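Long-range contact in NTF2-like Protein (Anabaena variabilis ATCC 29413, PDB 3DMC), which is of unknown function but belongs to the SnoaL-like family of the NTF2 clan, whose cone-shaped fold often encloses a pocket for small molecules: residues D8-F18 and V83-F94. Sequence-based numbering, arbitrary orientation.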
ATOM      1  N   ASP A   8      18.865  -4.019  12.178  1.00 13.15           N
ATOM      2  CA  ASP A   8      17.899  -3.879  11.058  1.00 13.53           C
ATOM      3  C   ASP A   8      18.082  -2.526  10.317  1.00 12.10           C
ATOM      4  O   ASP A   8      17.435  -1.521  10.601  1.00 12.59           O
ATOM      5  CB  ASP A   8      16.476  -4.088  11.602  1.00 11.45           C
ATOM      6  CG  ASP A   8      15.456  -4.380  10.516  1.00 11.94           C
ATOM      7  OD1 ASP A   8      15.717  -4.009   9.359  1.00 10.90           O
ATOM      8  OD2 ASP A   8      14.379  -4.924  10.872  1.00 14.51           O
ATOM      9  N   ASN A   9      18.980  -2.537   9.344  1.00 12.97           N
ATOM     10  CA  ASN A   9      19.408  -1.332   8.630  1.00 10.97           C
ATOM     11  C   ASN A   9      18.287  -0.885   7.726  1.00 11.01           C
ATOM     12  O   ASN A   9      18.083   0.307   7.482  1.00 13.27           O
ATOM     13  CB  ASN A   9      20.620  -1.652   7.744  1.00 12.06           C
ATOM     14  CG  ASN A   9      21.077  -0.495   6.900  1.00 22.23           C
ATOM     15  OD1 ASN A   9      21.671   0.467   7.409  1.00 23.84           O
ATOM     16  ND2 ASN A   9      20.870  -0.608   5.572  1.00 22.82           N
ATOM     17  N   THR A  10      17.551  -1.865   7.238  1.00 10.91           N
ATOM     18  CA  THR A  10      16.435  -1.571   6.333  1.00 11.35           C
ATOM     19  C   THR A  10      15.412  -0.660   7.037  1.00  9.83           C
ATOM     20  O   THR A  10      15.017   0.377   6.518  1.00 10.44           O
ATOM     21  CB  THR A  10      15.826  -2.876   5.739  1.00 10.50           C
ATOM     22  OG1 THR A  10      16.807  -3.482   4.856  1.00 11.25           O
ATOM     23  CG2 THR A  10      14.525  -2.598   4.998  1.00 11.84           C
ATOM     24  N   LEU A  11      15.013  -1.070   8.227  1.00 11.01           N
ATOM     25  CA  LEU A  11      14.067  -0.296   9.029  1.00 11.44           C
ATOM     26  C   LEU A  11      14.652   1.055   9.409  1.00 10.38           C
ATOM     27  O   LEU A  11      13.989   2.092   9.299  1.00 11.91           O
ATOM     28  CB  LEU A  11      13.635  -1.035  10.293  1.00 11.87           C
ATOM     29  CG  LEU A  11      12.337  -1.832  10.286  1.00 20.01           C
ATOM     30  CD1 LEU A  11      12.093  -2.378  11.679  1.00 13.93           C
ATOM     31  CD2 LEU A  11      11.157  -0.933   9.846  1.00 16.23           C
ATOM     32  N   LYS A  12      15.913   1.045   9.857  1.00 13.30           N
ATOM     33  CA  LYS A  12      16.564   2.258  10.285  1.00 12.30           C
ATOM     34  C   LYS A  12      16.582   3.303   9.172  1.00 14.11           C
ATOM     35  O   LYS A  12      16.134   4.442   9.329  1.00 12.36           O
ATOM     36  CB  LYS A  12      17.988   1.975  10.771  1.00 15.29           C
ATOM     37  CG  LYS A  12      18.637   3.203  11.385  1.00 21.53           C
ATOM     38  CD  LYS A  12      19.859   2.825  12.212  1.00 33.25           C
ATOM     39  CE  LYS A  12      20.628   4.057  12.666  1.00 32.81           C
ATOM     40  NZ  LYS A  12      21.239   4.749  11.500  1.00 39.78           N
ATOM     41  N   VAL A  13      17.089   2.880   8.025  1.00 12.56           N
ATOM     42  CA  VAL A  13      17.241   3.774   6.872  1.00 13.63           C
ATOM     43  C   VAL A  13      15.869   4.247   6.383  1.00  9.02           C
ATOM     44  O   VAL A  13      15.669   5.429   6.122  1.00  8.89           O
ATOM     45  CB  VAL A  13      18.055   3.115   5.735  1.00 12.75           C
ATOM     46  CG1 VAL A  13      17.995   3.948   4.447  1.00 12.24           C
ATOM     47  CG2 VAL A  13      19.475   2.930   6.192  1.00 17.16           C
ATOM     48  N   ALA A  14      14.933   3.323   6.258  1.00 10.10           N
ATOM     49  CA  ALA A  14      13.550   3.692   5.803  1.00 10.43           C
ATOM     50  C   ALA A  14      12.936   4.728   6.747  1.00 11.97           C
ATOM     51  O   ALA A  14      12.306   5.716   6.305  1.00 10.99           O
ATOM     52  CB  ALA A  14      12.621   2.448   5.689  1.00 11.80           C
ATOM     53  N   HIS A  15      13.099   4.494   8.041  1.00 13.09           N
ATOM     54  CA  HIS A  15      12.518   5.428   9.024  1.00 13.16           C
ATOM     55  C   HIS A  15      13.154   6.794   8.866  1.00 13.12           C
ATOM     56  O   HIS A  15      12.488   7.823   9.027  1.00 14.04           O
ATOM     57  CB  HIS A  15      12.633   4.957  10.480  1.00 13.86           C
ATOM     58  CG  HIS A  15      11.524   4.050  10.941  1.00 12.08           C
ATOM     59  ND1 HIS A  15      10.256   4.505  11.235  1.00 12.29           N
ATOM     60  CD2 HIS A  15      11.507   2.718  11.175  1.00 13.32           C
ATOM     61  CE1 HIS A  15       9.504   3.487  11.619  1.00 15.10           C
ATOM     62  NE2 HIS A  15      10.242   2.390  11.596  1.00 11.77           N
ATOM     63  N   GLN A  16      14.443   6.831   8.561  1.00 13.37           N
ATOM     64  CA  GLN A  16      15.101   8.130   8.385  1.00 13.64           C
ATOM     65  C   GLN A  16      14.527   8.790   7.153  1.00 13.49           C
ATOM     66  O   GLN A  16      14.216   9.967   7.154  1.00 11.78           O
ATOM     67  CB  GLN A  16      16.618   8.018   8.259  1.00 18.56           C
ATOM     68  CG  GLN A  16      17.292   9.380   8.133  1.00 24.05           C
ATOM     69  CD  GLN A  16      17.030  10.273   9.350  1.00 26.08           C
ATOM     70  OE1 GLN A  16      16.215  11.211   9.306  1.00 28.19           O
ATOM     71  NE2 GLN A  16      17.704   9.965  10.447  1.00 30.33           N
ATOM     72  N   GLY A  17      14.382   8.020   6.094  1.00 12.46           N
ATOM     73  CA  GLY A  17      13.728   8.512   4.869  1.00 13.56           C
ATOM     74  C   GLY A  17      12.338   9.051   5.125  1.00 10.34           C
ATOM     75  O   GLY A  17      11.952  10.107   4.573  1.00 12.49           O
ATOM     76  N   PHE A  18      11.602   8.361   5.991  1.00 12.77           N
ATOM     77  CA  PHE A  18      10.210   8.744   6.260  1.00 12.51           C
ATOM     78  C   PHE A  18      10.181  10.056   7.045  1.00 11.14           C
ATOM     79  O   PHE A  18       9.337  10.907   6.831  1.00  9.21           O
ATOM     80  CB  PHE A  18       9.399   7.668   6.966  1.00 16.01           C
ATOM     81  CG  PHE A  18       7.929   7.832   6.764  1.00 15.06           C
ATOM     82  CD1 PHE A  18       7.369   7.588   5.512  1.00 18.62           C
ATOM     83  CD2 PHE A  18       7.115   8.268   7.789  1.00 17.36           C
ATOM     84  CE1 PHE A  18       6.019   7.748   5.304  1.00 22.55           C
ATOM     85  CE2 PHE A  18       5.750   8.448   7.581  1.00 20.39           C
ATOM     86  CZ  PHE A  18       5.208   8.178   6.322  1.00 17.39           C
ATOM     87  N   VAL A  83       3.708   0.042   9.987  1.00  8.24           N
ATOM     88  CA  VAL A  83       5.001  -0.006   9.313  1.00  7.04           C
ATOM     89  C   VAL A  83       5.446  -1.454   9.247  1.00  8.28           C
ATOM     90  O   VAL A  83       5.707  -2.103  10.269  1.00 11.12           O
ATOM     91  CB  VAL A  83       6.029   0.812  10.094  1.00 12.04           C
ATOM     92  CG1 VAL A  83       7.393   0.717   9.445  1.00  7.77           C
ATOM     93  CG2 VAL A  83       5.573   2.283  10.160  1.00  9.42           C
ATOM     94  N   THR A  84       5.556  -1.948   8.026  1.00  8.91           N
ATOM     95  CA  THR A  84       5.938  -3.345   7.808  1.00  5.50           C
ATOM     96  C   THR A  84       7.201  -3.410   6.991  1.00  5.15           C
ATOM     97  O   THR A  84       7.518  -2.488   6.265  1.00  6.09           O
ATOM     98  CB  THR A  84       4.807  -4.113   7.065  1.00  8.55           C
ATOM     99  OG1 THR A  84       4.494  -3.426   5.858  1.00  7.25           O
ATOM    100  CG2 THR A  84       3.513  -4.276   7.940  1.00  7.88           C
ATOM    101  N   SER A  85       7.957  -4.502   7.149  1.00  6.76           N
ATOM    102  CA  SER A  85       9.205  -4.630   6.395  1.00  9.15           C
ATOM    103  C   SER A  85       9.575  -6.072   6.096  1.00  8.96           C
ATOM    104  O   SER A  85       8.985  -7.035   6.594  1.00  8.64           O
ATOM    105  CB  SER A  85      10.372  -3.919   7.114  1.00 11.98           C
ATOM    106  OG  SER A  85      10.768  -4.531   8.330  1.00 10.59           O
ATOM    107  N   ASN A  86      10.584  -6.142   5.266  1.00  9.84           N
ATOM    108  CA  ASN A  86      11.313  -7.406   4.983  1.00 10.83           C
ATOM    109  C   ASN A  86      12.806  -7.078   4.892  1.00 12.20           C
ATOM    110  O   ASN A  86      13.251  -6.083   5.463  1.00 12.31           O
ATOM    111  CB  ASN A  86      10.749  -8.150   3.765  1.00 11.96           C
ATOM    112  CG  ASN A  86      10.879  -7.386   2.447  1.00  8.61           C
ATOM    113  OD1 ASN A  86      11.762  -6.575   2.272  1.00  9.55           O
ATOM    114  ND2 ASN A  86       9.990  -7.711   1.470  1.00 10.81           N
ATOM    115  N   GLU A  87      13.581  -7.914   4.200  1.00 12.32           N
ATOM    116  CA  GLU A  87      15.037  -7.690   4.154  1.00 13.82           C
ATOM    117  C   GLU A  87      15.413  -6.361   3.481  1.00 13.82           C
ATOM    118  O   GLU A  87      16.434  -5.780   3.809  1.00 13.86           O
ATOM    119  CB  GLU A  87      15.765  -8.829   3.450  1.00 15.97           C
ATOM    120  CG  GLU A  87      15.722 -10.130   4.183  1.00 21.53           C
ATOM    121  CD  GLU A  87      16.643 -11.160   3.560  1.00 34.60           C
ATOM    122  OE1 GLU A  87      17.090 -10.926   2.417  1.00 41.90           O
ATOM    123  OE2 GLU A  87      16.924 -12.194   4.207  1.00 46.87           O
ATOM    124  N   THR A  88      14.566  -5.893   2.564  1.00 10.51           N
ATOM    125  CA  THR A  88      14.880  -4.737   1.723  1.00 10.69           C
ATOM    126  C   THR A  88      13.831  -3.629   1.576  1.00 11.12           C
ATOM    127  O   THR A  88      14.167  -2.538   1.218  1.00 16.25           O
ATOM    128  CB  THR A  88      15.325  -5.170   0.286  1.00 12.70           C
ATOM    129  OG1 THR A  88      14.220  -5.736  -0.410  1.00 24.15           O
ATOM    130  CG2 THR A  88      16.435  -6.189   0.383  1.00 17.81           C
ATOM    131  N   THR A  89      12.589  -3.911   1.956  1.00 11.58           N
ATOM    132  CA  THR A  89      11.454  -3.044   1.666  1.00 10.87           C
ATOM    133  C   THR A  89      10.763  -2.689   2.970  1.00  8.74           C
ATOM    134  O   THR A  89      10.620  -3.531   3.865  1.00 10.36           O
ATOM    135  CB  THR A  89      10.429  -3.758   0.742  1.00 11.43           C
ATOM    136  OG1 THR A  89      11.047  -4.160  -0.487  1.00 13.54           O
ATOM    137  CG2 THR A  89       9.250  -2.872   0.398  1.00 10.57           C
ATOM    138  N   VAL A  90      10.327  -1.436   3.041  1.00  8.52           N
ATOM    139  CA  VAL A  90       9.502  -0.964   4.169  1.00  9.16           C
ATOM    140  C   VAL A  90       8.295  -0.243   3.620  1.00  8.69           C
ATOM    141  O   VAL A  90       8.395   0.559   2.663  1.00  8.40           O
ATOM    142  CB  VAL A  90      10.262  -0.007   5.101  1.00  9.61           C
ATOM    143  CG1 VAL A  90       9.425   0.246   6.312  1.00 12.40           C
ATOM    144  CG2 VAL A  90      11.642  -0.619   5.502  1.00  8.87           C
ATOM    145  N   VAL A  91       7.144  -0.545   4.206  1.00  8.13           N
ATOM    146  CA  VAL A  91       5.895   0.132   3.810  1.00  8.49           C
ATOM    147  C   VAL A  91       5.348   0.844   5.023  1.00  9.58           C
ATOM    148  O   VAL A  91       5.313   0.300   6.134  1.00  8.50           O
ATOM    149  CB  VAL A  91       4.787  -0.852   3.312  1.00  9.15           C
ATOM    150  CG1 VAL A  91       3.481  -0.115   2.910  1.00  8.68           C
ATOM    151  CG2 VAL A  91       5.260  -1.721   2.143  1.00  5.92           C
ATOM    152  N   PHE A  92       4.972   2.082   4.759  1.00  9.72           N
ATOM    153  CA  PHE A  92       4.366   3.002   5.710  1.00  7.84           C
ATOM    154  C   PHE A  92       2.923   3.229   5.282  1.00  8.32           C
ATOM    155  O   PHE A  92       2.674   3.758   4.220  1.00 11.10           O
ATOM    156  CB  PHE A  92       5.136   4.330   5.680  1.00  9.55           C
ATOM    157  CG  PHE A  92       6.557   4.211   6.126  1.00  9.33           C
ATOM    158  CD1 PHE A  92       7.575   3.873   5.191  1.00  7.40           C
ATOM    159  CD2 PHE A  92       6.912   4.438   7.449  1.00 11.40           C
ATOM    160  CE1 PHE A  92       8.874   3.753   5.599  1.00 13.37           C
ATOM    161  CE2 PHE A  92       8.230   4.321   7.845  1.00 11.41           C
ATOM    162  CZ  PHE A  92       9.200   3.973   6.928  1.00 11.57           C
ATOM    163  N   GLU A  93       1.993   2.841   6.149  1.00  7.20           N
ATOM    164  CA  GLU A  93       0.584   3.082   5.943  1.00  9.03           C
ATOM    165  C   GLU A  93       0.218   4.225   6.877  1.00 10.48           C
ATOM    166  O   GLU A  93       0.315   4.106   8.124  1.00  6.97           O
ATOM    167  CB  GLU A  93      -0.270   1.860   6.269  1.00  8.77           C
ATOM    168  CG  GLU A  93      -0.093   0.671   5.352  1.00  8.38           C
ATOM    169  CD  GLU A  93      -0.934  -0.507   5.795  1.00 10.18           C
ATOM    170  OE1 GLU A  93      -2.185  -0.316   5.894  1.00  8.00           O
ATOM    171  OE2 GLU A  93      -0.347  -1.591   6.039  1.00 10.73           O
ATOM    172  N   PHE A  94      -0.221   5.309   6.257  1.00  7.82           N
ATOM    173  CA  PHE A  94      -0.481   6.562   6.983  1.00  8.84           C
ATOM    174  C   PHE A  94      -1.745   7.321   6.533  1.00 10.78           C
ATOM    175  O   PHE A  94      -2.374   7.011   5.512  1.00  7.25           O
ATOM    176  CB  PHE A  94       0.765   7.469   7.014  1.00 11.25           C
ATOM    177  CG  PHE A  94       1.163   8.025   5.670  1.00 11.00           C
ATOM    178  CD1 PHE A  94       2.053   7.355   4.837  1.00  9.94           C
ATOM    179  CD2 PHE A  94       0.650   9.240   5.237  1.00 12.31           C
ATOM    180  CE1 PHE A  94       2.405   7.887   3.615  1.00  9.40           C
ATOM    181  CE2 PHE A  94       0.996   9.760   4.019  1.00 10.52           C
ATOM    182  CZ  PHE A  94       1.876   9.087   3.198  1.00 11.69           C
TER
HETATM  183  O   HOH W   1      13.458  -4.538   7.835  1.00 13.18           O
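From T10 over T88 to F18 over F92, helix 9-18 lies across the hairpin of strands 83-85 and 89-94. Its axis passes 8.3 Å from that of strand 89-94, at 44°. The CA atoms are nearest at T10 and T88 and diverge toward F18. At the hairpin turn, T10 OG1 donates to E87 O (2.6 Å) from above the carbonyl plane. T10 OG1 lies beside the backbone N (chi1 -67°), which puts CG2 anti to that N, against V90 CG2. N86 OD1 holds the turn, accepting from T88 N and T89 N on opposite faces of its amide. One water links D8 OD1, S85 OG and N86 O; D8 OD1 also caps the helix through L11 N, and D8 OD2 is hydrogen-bonded to T4 OG1. S85 OG is further bound by G1 N of the second subunit. A14 CB meets V90 CG2 tightly, at 3.2 Å. Beyond it, the rings of F18 and F92 form an offset stack, nearly parallel, with centroids 4.1 Å apart. F92 also turns an edge to the face of H15, with planes at 90°, and F18 makes an offset edge-to-face contact with F94. Replacing F92 with alanine would probably open a gap at the stacked face of F18 and take from H15 the ring edge that meets its face. The aromatic cluster joins the N-terminal helix to the curved sheet, an arrangement characteristic of the NTF2-like alpha+beta cone.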